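Galactose/lactose metabolism regulatory protein GAL80 (Saccharomyces cerevisiae, PDB 3BTV) represses the lactose and galactose metabolic genes of yeast by binding the activator GAL4 and blocking transcriptional activation while no inducing sugar is present. Local coordinates at residues V23-L28 / M92-I97; V105-L110 / E136-A141; P117-L122 / A143-Q148; V147-S152 / P403-A408. The protein carries 1 engineered substitution. One frame throughout, in Å; residues are numbered along the deposited sequence.

Contact 1: residues V23-L28 / M92-I97; sequences VGFVGL and MIVIAI
Turned to a chi1 of -138°, between two staggered positions, Phe25 brings its ring toward the neighbouring strand, where Val94 CB lies over one ring face, toward the rim and 3.9 Å from the ring centroid, in a CH-pi contact. Val94 holds CG1 opposite its own backbone N (chi1 -175°); that methyl therefore meets Phe25 CZ at 3.6 Å, while its CG2 branch reaches Val23 CG1 at 3.7 Å. A beta-branched residue suits this place because its two methyls serve two partners at once. On the other face of the sheet Val26 CG1 touches Ile97 CG2 at 3.8 Å. Four backbone bonds join the parallel strands, among them Gly24 N to Met92 O at 2.8 Å and Val26 N to Val94 O at 3.0 Å; Ala96 N to Val26 O, with an N-H...O angle of 167°, closes the series just beyond strand 92-95. At Gly27 the chain turns off with a positive phi, and any CB would collide with Ala96 O, which is why glycine is needed where Rossmann folds commonly begin their glycine-rich turn. The contact is thus uncharged throughout, with four backbone amides paired between the strands and most of its hydrocarbon buried.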
# COMPACT_ATOMS: atom_id res chain seq x y z
N VAL B 23 -25.33 33.15 15.21
CA VAL B 23 -24.00 32.55 15.28
C VAL B 23 -22.94 33.44 15.93
O VAL B 23 -22.72 34.57 15.50
CB VAL B 23 -23.51 32.15 13.87
CG1 VAL B 23 -22.14 31.48 13.95
CG2 VAL B 23 -24.52 31.24 13.21
N GLY B 24 -22.26 32.90 16.94
CA GLY B 24 -21.12 33.54 17.58
C GLY B 24 -19.82 32.93 17.10
O GLY B 24 -19.64 31.71 17.12
N PHE B 25 -18.88 33.77 16.67
CA PHE B 25 -17.69 33.29 16.00
C PHE B 25 -16.37 33.62 16.71
O PHE B 25 -16.09 34.79 17.02
CB PHE B 25 -17.66 33.83 14.58
CG PHE B 25 -17.23 32.83 13.57
CD1 PHE B 25 -15.89 32.55 13.39
CD2 PHE B 25 -18.17 32.14 12.83
CE1 PHE B 25 -15.49 31.62 12.46
CE2 PHE B 25 -17.78 31.20 11.91
CZ PHE B 25 -16.43 30.94 11.72
N VAL B 26 -15.58 32.59 16.96
CA VAL B 26 -14.21 32.77 17.44
C VAL B 26 -13.23 32.36 16.34
O VAL B 26 -13.16 31.19 15.97
CB VAL B 26 -13.93 31.89 18.67
CG1 VAL B 26 -12.52 32.16 19.18
CG2 VAL B 26 -14.94 32.15 19.77
N GLY B 27 -12.49 33.33 15.82
CA GLY B 27 -11.45 33.02 14.85
C GLY B 27 -11.76 33.56 13.47
O GLY B 27 -11.11 33.20 12.48
N LEU B 28 -12.78 34.42 13.39
CA LEU B 28 -13.13 35.06 12.13
C LEU B 28 -12.42 36.40 11.99
O LEU B 28 -12.56 37.27 12.84
CB LEU B 28 -14.64 35.26 12.03
CG LEU B 28 -15.04 36.09 10.81
CD1 LEU B 28 -14.47 35.46 9.53
CD2 LEU B 28 -16.56 36.22 10.74
N MET B 92 -25.53 29.37 17.94
CA MET B 92 -24.48 28.45 17.54
C MET B 92 -23.11 29.08 17.68
O MET B 92 -22.85 30.16 17.14
CB MET B 92 -24.68 27.99 16.10
CG MET B 92 -23.49 27.20 15.55
SD MET B 92 -23.70 26.58 13.86
CE MET B 92 -24.91 25.30 14.13
N ILE B 93 -22.22 28.42 18.42
CA ILE B 93 -20.85 28.90 18.55
C ILE B 93 -19.94 28.13 17.60
O ILE B 93 -19.99 26.91 17.53
CB ILE B 93 -20.34 28.78 20.00
CG1 ILE B 93 -21.05 29.80 20.90
CG2 ILE B 93 -18.84 28.98 20.06
CD1 ILE B 93 -20.77 29.63 22.38
N VAL B 94 -19.13 28.88 16.85
CA VAL B 94 -18.16 28.28 15.94
C VAL B 94 -16.75 28.61 16.41
O VAL B 94 -16.42 29.77 16.62
CB VAL B 94 -18.33 28.80 14.51
CG1 VAL B 94 -17.40 28.05 13.57
CG2 VAL B 94 -19.77 28.63 14.06
N ILE B 95 -15.93 27.59 16.60
CA ILE B 95 -14.53 27.79 16.95
C ILE B 95 -13.65 27.49 15.74
O ILE B 95 -13.53 26.33 15.32
CB ILE B 95 -14.09 26.92 18.13
CG1 ILE B 95 -14.55 27.53 19.45
CG2 ILE B 95 -12.59 26.78 18.17
CD1 ILE B 95 -16.01 27.32 19.74
N ALA B 96 -13.05 28.52 15.16
CA ALA B 96 -12.17 28.35 14.01
C ALA B 96 -10.79 28.95 14.29
O ALA B 96 -10.34 29.87 13.59
CB ALA B 96 -12.79 28.95 12.76
N ILE B 97 -10.14 28.43 15.32
CA ILE B 97 -8.81 28.86 15.71
C ILE B 97 -7.89 27.65 15.62
O ILE B 97 -8.35 26.54 15.39
CB ILE B 97 -8.80 29.36 17.16
CG1 ILE B 97 -9.38 28.28 18.09
CG2 ILE B 97 -9.60 30.65 17.29
CD1 ILE B 97 -9.33 28.65 19.55

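Contact 2: residues V105-L110 / E136-A141; sequences VVMPLL and ESIYKA
Met107 and Leu110 close on Ala141 from helix 102-112, and here the packing is close: Met107 CE and Leu110 CD1 each stand 3.7 Å from Ala141 CB. A small residue fits this spot, for the two longer chains can then converge on a single methyl. Bends at chi2 (-50°) and chi3 (-83°) fold Met107 across the groove, its sulfur 3.9 Å from Ile138 CA. With Met107 cut back to an alanine, a gap is likely to open over Ile138 and Ala141, which would lose the sulfur and methyl that pack on them. Deeper in, Val106 CG1 crosses Ile138 CG2 at about a right angle, 4.1 Å away, both side chains buried. Toward solvent the contact is looser: Ser137, partly exposed, meets Met107 CE through its carbonyl O at 3.6 Å, while its CB is set back at 4.1 Å from that methyl and its OG turns to a weak hydrogen bond with Asp133 O in its own helix. No hydrogen bond joins the segments, whose axes approach to 10.0 Å and run nearly parallel, 17° apart. Neighbouring helices laid side by side in this way on one face of a parallel sheet are characteristic of the Rossmann fold.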
# COMPACT_ATOMS: atom_id res chain seq x y z
N VAL B 105 -9.48 27.32 25.01
CA VAL B 105 -10.61 28.19 24.72
C VAL B 105 -11.95 27.52 24.99
O VAL B 105 -12.82 28.08 25.66
CB VAL B 105 -10.60 28.67 23.26
CG1 VAL B 105 -11.85 29.50 23.00
CG2 VAL B 105 -9.35 29.49 22.98
N VAL B 106 -12.13 26.31 24.47
CA VAL B 106 -13.43 25.63 24.53
C VAL B 106 -13.86 25.26 25.95
O VAL B 106 -15.04 25.38 26.29
CB VAL B 106 -13.46 24.39 23.62
CG1 VAL B 106 -14.77 23.63 23.80
CG2 VAL B 106 -13.29 24.81 22.16
N MET B 107 -12.92 24.84 26.79
CA MET B 107 -13.26 24.43 28.16
C MET B 107 -13.93 25.54 28.97
O MET B 107 -15.04 25.35 29.46
CB MET B 107 -12.06 23.82 28.90
CG MET B 107 -11.54 22.53 28.27
SD MET B 107 -12.81 21.29 27.95
CE MET B 107 -12.95 20.49 29.54
N PRO B 108 -13.26 26.70 29.09
CA PRO B 108 -13.85 27.84 29.80
C PRO B 108 -15.10 28.34 29.10
O PRO B 108 -16.08 28.71 29.74
CB PRO B 108 -12.75 28.91 29.72
CG PRO B 108 -11.48 28.15 29.43
CD PRO B 108 -11.91 26.99 28.59
N LEU B 109 -15.06 28.35 27.77
CA LEU B 109 -16.20 28.79 26.97
C LEU B 109 -17.45 27.97 27.30
O LEU B 109 -18.52 28.51 27.52
CB LEU B 109 -15.86 28.68 25.47
CG LEU B 109 -16.86 29.26 24.46
CD1 LEU B 109 -16.14 29.64 23.17
CD2 LEU B 109 -17.99 28.28 24.17
N LEU B 110 -17.29 26.65 27.31
CA LEU B 110 -18.41 25.77 27.64
C LEU B 110 -18.94 26.06 29.04
O LEU B 110 -20.14 25.97 29.29
CB LEU B 110 -18.00 24.30 27.53
CG LEU B 110 -18.10 23.68 26.15
CD1 LEU B 110 -17.44 22.32 26.14
CD2 LEU B 110 -19.56 23.58 25.71
N GLU B 136 -11.22 13.78 24.72
CA GLU B 136 -12.17 13.22 25.67
C GLU B 136 -12.68 14.23 26.69
O GLU B 136 -13.87 14.25 27.00
CB GLU B 136 -11.59 11.98 26.35
CG GLU B 136 -11.81 10.73 25.50
CD GLU B 136 -10.91 9.58 25.87
OE1 GLU B 136 -10.10 9.73 26.81
OE2 GLU B 136 -11.03 8.51 25.22
N SER B 137 -11.80 15.10 27.17
CA SER B 137 -12.22 16.14 28.10
C SER B 137 -13.22 17.08 27.45
O SER B 137 -14.22 17.46 28.06
CB SER B 137 -11.04 16.96 28.61
OG SER B 137 -10.24 16.20 29.50
N ILE B 138 -12.92 17.47 26.22
CA ILE B 138 -13.78 18.38 25.48
C ILE B 138 -15.12 17.71 25.21
O ILE B 138 -16.17 18.33 25.38
CB ILE B 138 -13.14 18.82 24.15
CG1 ILE B 138 -11.88 19.65 24.42
CG2 ILE B 138 -14.14 19.61 23.32
CD1 ILE B 138 -11.05 19.95 23.19
N TYR B 139 -15.09 16.45 24.78
CA TYR B 139 -16.34 15.75 24.51
C TYR B 139 -17.17 15.72 25.78
O TYR B 139 -18.33 16.13 25.79
CB TYR B 139 -16.13 14.32 23.99
CG TYR B 139 -17.47 13.68 23.68
CD1 TYR B 139 -18.16 14.00 22.51
CD2 TYR B 139 -18.08 12.81 24.58
CE1 TYR B 139 -19.40 13.45 22.24
CE2 TYR B 139 -19.32 12.25 24.32
CZ TYR B 139 -19.98 12.58 23.15
OH TYR B 139 -21.21 12.03 22.87
N LYS B 140 -16.56 15.24 26.85
CA LYS B 140 -17.23 15.16 28.14
C LYS B 140 -17.86 16.50 28.53
O LYS B 140 -19.04 16.56 28.88
CB LYS B 140 -16.26 14.67 29.22
CG LYS B 140 -16.94 14.20 30.51
CD LYS B 140 -15.95 14.08 31.66
CE LYS B 140 -14.66 13.39 31.22
NZ LYS B 140 -14.88 12.00 30.72
N ALA B 141 -17.08 17.58 28.47
CA ALA B 141 -17.61 18.90 28.82
C ALA B 141 -18.75 19.33 27.88
O ALA B 141 -19.72 19.95 28.32
CB ALA B 141 -16.50 19.94 28.84

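Contact 3: residues P117-L122 / A143-Q148; sequences PNLKYL and AERGVQ
Tyr121 crosses Gln148 obliquely on one face of the sheet, meeting it from CB out to CE2. Its CB lies 4.0 Å from Gln148 O; farther out, CD2 approaches Gln148 CB at 3.8 Å, and CE2 is 4.0 Å from Gln148 CG. At the tip, OH is hydrogen-bonded to His379 ND1, outside both segments, which suits a long aromatic residue with a polar end. A phenylalanine here would probably keep the ring packing but leave His379 without this hydroxyl partner. Two backbone bonds set the parallel pairing: Gln148 N to Lys120 O, 2.9 Å and rather bent at 143°, and the straighter Leu122 N to Gln148 O, also 2.9 Å. On the reverse side Leu119 CD2 packs on Val147 CG1 at 3.6 Å, and Arg145 NH2 passes by Leu119 CB, while Arg145 NE bonds to Ser113 OG. Gly146, with positive phi (89°), ends the type I turn that brings the chain out of helix 132-143, a backbone shape that favours glycine. Strand 121-125 is thereby flanked by 92-95, where Tyr121 packs on Met92, and by 148-152, which starts at Gln148.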
# COMPACT_ATOMS: atom_id res chain seq x y z
N PRO B 117 -29.07 30.38 27.78
CA PRO B 117 -30.18 29.43 27.66
C PRO B 117 -30.51 29.10 26.21
O PRO B 117 -31.19 28.10 25.94
CB PRO B 117 -31.36 30.18 28.30
CG PRO B 117 -30.72 31.23 29.16
CD PRO B 117 -29.49 31.64 28.42
N ASN B 118 -30.03 29.92 25.29
CA ASN B 118 -30.35 29.75 23.88
C ASN B 118 -29.34 28.90 23.10
O ASN B 118 -29.63 28.44 22.00
CB ASN B 118 -30.52 31.12 23.21
CG ASN B 118 -31.51 32.00 23.94
OD1 ASN B 118 -31.26 33.18 24.17
ND2 ASN B 118 -32.65 31.42 24.33
N LEU B 119 -28.16 28.70 23.68
CA LEU B 119 -27.12 27.92 22.99
C LEU B 119 -27.62 26.53 22.63
O LEU B 119 -28.06 25.77 23.49
CB LEU B 119 -25.85 27.82 23.83
CG LEU B 119 -24.65 27.25 23.05
CD1 LEU B 119 -24.19 28.24 21.99
CD2 LEU B 119 -23.51 26.88 23.97
N LYS B 120 -27.55 26.21 21.35
CA LYS B 120 -28.03 24.92 20.85
C LYS B 120 -26.92 24.15 20.15
O LYS B 120 -26.96 22.92 20.07
CB LYS B 120 -29.19 25.13 19.88
CG LYS B 120 -30.38 25.86 20.47
CD LYS B 120 -31.07 25.02 21.53
CE LYS B 120 -32.26 25.77 22.14
NZ LYS B 120 -31.84 26.95 22.95
N TYR B 121 -25.93 24.87 19.64
CA TYR B 121 -24.92 24.25 18.80
C TYR B 121 -23.50 24.67 19.10
O TYR B 121 -23.22 25.85 19.34
CB TYR B 121 -25.22 24.55 17.33
CG TYR B 121 -26.58 24.08 16.87
CD1 TYR B 121 -27.62 24.99 16.68
CD2 TYR B 121 -26.83 22.74 16.64
CE1 TYR B 121 -28.87 24.56 16.27
CE2 TYR B 121 -28.08 22.30 16.22
CZ TYR B 121 -29.09 23.22 16.04
OH TYR B 121 -30.33 22.78 15.63
N LEU B 122 -22.60 23.70 19.05
CA LEU B 122 -21.17 23.97 19.12
C LEU B 122 -20.47 23.36 17.91
O LEU B 122 -20.52 22.15 17.70
CB LEU B 122 -20.55 23.45 20.41
CG LEU B 122 -19.03 23.61 20.47
CD1 LEU B 122 -18.65 25.10 20.45
CD2 LEU B 122 -18.45 22.92 21.70
N ALA B 143 -20.77 17.25 26.14
CA ALA B 143 -21.89 16.37 26.43
C ALA B 143 -22.61 16.77 27.71
O ALA B 143 -23.83 16.90 27.73
CB ALA B 143 -21.42 14.92 26.49
N GLU B 144 -21.85 17.00 28.78
CA GLU B 144 -22.45 17.44 30.04
C GLU B 144 -22.93 18.89 29.94
O GLU B 144 -23.34 19.49 30.93
CB GLU B 144 -21.49 17.26 31.22
CG GLU B 144 -20.18 18.04 31.11
CD GLU B 144 -19.23 17.74 32.26
OE1 GLU B 144 -19.65 17.90 33.43
OE2 GLU B 144 -18.08 17.35 32.00
N ARG B 145 -22.87 19.44 28.73
CA ARG B 145 -23.39 20.78 28.48
C ARG B 145 -24.73 20.69 27.76
O ARG B 145 -25.53 21.62 27.80
CB ARG B 145 -22.40 21.60 27.65
CG ARG B 145 -22.89 23.00 27.31
CD ARG B 145 -23.35 23.75 28.56
NE ARG B 145 -23.96 25.03 28.23
CZ ARG B 145 -25.25 25.20 27.95
NH1 ARG B 145 -26.07 24.17 27.94
NH2 ARG B 145 -25.72 26.42 27.67
N GLY B 146 -24.97 19.56 27.10
CA GLY B 146 -26.25 19.30 26.48
C GLY B 146 -26.42 19.80 25.05
O GLY B 146 -27.40 19.45 24.39
N VAL B 147 -25.48 20.62 24.57
CA VAL B 147 -25.58 21.19 23.23
C VAL B 147 -25.32 20.14 22.16
O VAL B 147 -24.59 19.17 22.38
CB VAL B 147 -24.59 22.35 23.02
CG1 VAL B 147 -24.98 23.54 23.91
CG2 VAL B 147 -23.17 21.89 23.33
N GLN B 148 -25.93 20.34 20.99
CA GLN B 148 -25.61 19.51 19.84
C GLN B 148 -24.28 19.98 19.29
O GLN B 148 -24.05 21.18 19.15
CB GLN B 148 -26.68 19.61 18.76
CG GLN B 148 -26.30 18.91 17.48
CD GLN B 148 -26.29 17.41 17.62
OE1 GLN B 148 -25.25 16.76 17.51
NE2 GLN B 148 -27.46 16.84 17.87

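Contact 4: residues V147-S152 / P403-A408; sequences VQTIIS and PTLMDA
A capped helix start set against an edge strand defines this contact: Thr149 and Ile151 of strand 148-152 meet the first turn of helix 405-424, where Thr404 and Asp407 form a capping box. Thr404 OG1 accepts from Met406 N at 3.0 Å and is also hydrogen-bonded to Val393 O, while Asp407 OD2 takes Thr404 N at 2.8 Å on the lone pair turned away from its other oxygen. The amide between these two, that of Leu405, is met by the strand instead. Thr149 OG1, placed between its backbone N and carbonyl carbon (chi1 73°), accepts from Leu405 N at 2.8 Å with an N-H...O angle of 162°. Threonine suits both places, combining a short hydroxyl with a methyl; Thr149 CG2 packs on Leu405 CD2 at 3.7 Å. The edge strand also uses its backbone: Ile151 N donates to Pro403 O at 3.0 Å, arriving from above the carbonyl plane. Ile151 then divides its branches, CG2 lying 3.6 Å from Pro403 CB and CG1 3.6 Å from Ala408 CB; a small alanine suits this close approach to the strand. Leu405 CD1 rests 3.5 Å from Ile150 O. Asp407 further receives Gln395 N and Gly396 N, tying the loop before the helix to its first turn. Strand 148-152 thus lies between strand 121-125 on one edge and residues 403-408 on the other, with Leu405 reaching Tyr139 and Ala142 of helix 132-143 and Pro403 reaching Leu371 of helix 363-380.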
# COMPACT_ATOMS: atom_id res chain seq x y z
N VAL B 147 -25.48 20.62 24.57
CA VAL B 147 -25.58 21.19 23.23
C VAL B 147 -25.32 20.14 22.16
O VAL B 147 -24.59 19.17 22.38
CB VAL B 147 -24.59 22.35 23.02
CG1 VAL B 147 -24.98 23.54 23.91
CG2 VAL B 147 -23.17 21.89 23.33
N GLN B 148 -25.93 20.34 20.99
CA GLN B 148 -25.61 19.51 19.84
C GLN B 148 -24.28 19.98 19.29
O GLN B 148 -24.05 21.18 19.15
CB GLN B 148 -26.68 19.61 18.76
CG GLN B 148 -26.30 18.91 17.48
CD GLN B 148 -26.29 17.41 17.62
OE1 GLN B 148 -25.25 16.76 17.51
NE2 GLN B 148 -27.46 16.84 17.87
N THR B 149 -23.40 19.03 18.99
CA THR B 149 -22.07 19.37 18.51
C THR B 149 -21.87 19.03 17.04
O THR B 149 -22.49 18.10 16.51
CB THR B 149 -20.96 18.68 19.34
OG1 THR B 149 -20.93 17.28 19.02
CG2 THR B 149 -21.21 18.86 20.84
N ILE B 150 -21.01 19.80 16.38
CA ILE B 150 -20.63 19.53 15.00
C ILE B 150 -19.11 19.56 14.90
O ILE B 150 -18.46 20.42 15.49
CB ILE B 150 -21.22 20.59 14.04
CG1 ILE B 150 -22.73 20.75 14.26
CG2 ILE B 150 -20.94 20.23 12.57
CD1 ILE B 150 -23.15 22.11 14.86
N ILE B 151 -18.53 18.60 14.17
CA ILE B 151 -17.11 18.65 13.85
C ILE B 151 -16.97 18.91 12.35
O ILE B 151 -17.73 18.36 11.56
CB ILE B 151 -16.37 17.33 14.23
CG1 ILE B 151 -14.85 17.49 14.07
CG2 ILE B 151 -16.85 16.16 13.39
CD1 ILE B 151 -14.20 18.34 15.20
N SER B 152 -16.00 19.73 11.97
CA SER B 152 -15.76 20.02 10.56
C SER B 152 -15.04 18.89 9.82
O SER B 152 -13.90 19.05 9.38
CB SER B 152 -14.98 21.32 10.41
OG SER B 152 -15.02 21.77 9.07
N PRO B 403 -21.54 15.22 10.97
CA PRO B 403 -20.69 14.59 11.98
C PRO B 403 -20.59 15.47 13.21
O PRO B 403 -20.61 16.70 13.11
CB PRO B 403 -19.31 14.52 11.30
CG PRO B 403 -19.42 15.30 10.03
CD PRO B 403 -20.75 15.93 9.95
N THR B 404 -20.48 14.83 14.36
CA THR B 404 -20.48 15.52 15.63
C THR B 404 -19.15 15.31 16.33
O THR B 404 -18.27 14.63 15.82
CB THR B 404 -21.56 14.94 16.55
OG1 THR B 404 -21.17 13.63 16.97
CG2 THR B 404 -22.87 14.84 15.80
N LEU B 405 -19.02 15.87 17.53
CA LEU B 405 -17.82 15.66 18.33
C LEU B 405 -17.60 14.18 18.69
O LEU B 405 -16.47 13.77 18.97
CB LEU B 405 -17.87 16.53 19.59
CG LEU B 405 -17.08 17.85 19.52
CD1 LEU B 405 -17.12 18.49 18.14
CD2 LEU B 405 -17.56 18.81 20.59
N MET B 406 -18.66 13.38 18.67
CA MET B 406 -18.49 11.95 18.89
C MET B 406 -17.78 11.30 17.70
O MET B 406 -16.93 10.43 17.86
CB MET B 406 -19.82 11.26 19.13
CG MET B 406 -19.66 9.75 19.26
SD MET B 406 -18.49 9.33 20.57
CE MET B 406 -19.45 9.62 22.02
N ASP B 407 -18.16 11.70 16.49
CA ASP B 407 -17.46 11.24 15.30
C ASP B 407 -16.00 11.68 15.37
O ASP B 407 -15.10 10.93 15.03
CB ASP B 407 -18.14 11.78 14.04
CG ASP B 407 -19.55 11.23 13.86
OD1 ASP B 407 -19.69 10.01 13.66
OD2 ASP B 407 -20.52 12.02 13.92
N ALA B 408 -15.77 12.91 15.83
CA ALA B 408 -14.41 13.39 16.04
C ALA B 408 -13.66 12.52 17.04
O ALA B 408 -12.52 12.13 16.81
CB ALA B 408 -14.42 14.85 16.53

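Contacts 1, 3 and 4 all belong to the same parallel sheet: contact 1 joins two of its inner strands, contact 3 starts the pairing of the last two, and contact 4 sets a much later part of the chain against the outermost strand. Contact 2 lies on one face of this sheet, its first helix packing on Ile93 and Ile95 of contact 1. Contacts 1 and 4 are buried; contact 3 is mostly so but has the exposed Lys120 at its margin, and contact 2 is only partly buried. Chemistry follows place: regular backbone bonding and apolar packing within the sheet, apolar packing without hydrogen bonds between helices, and side-chain hydroxyls and carboxylate where a helix begins at the edge.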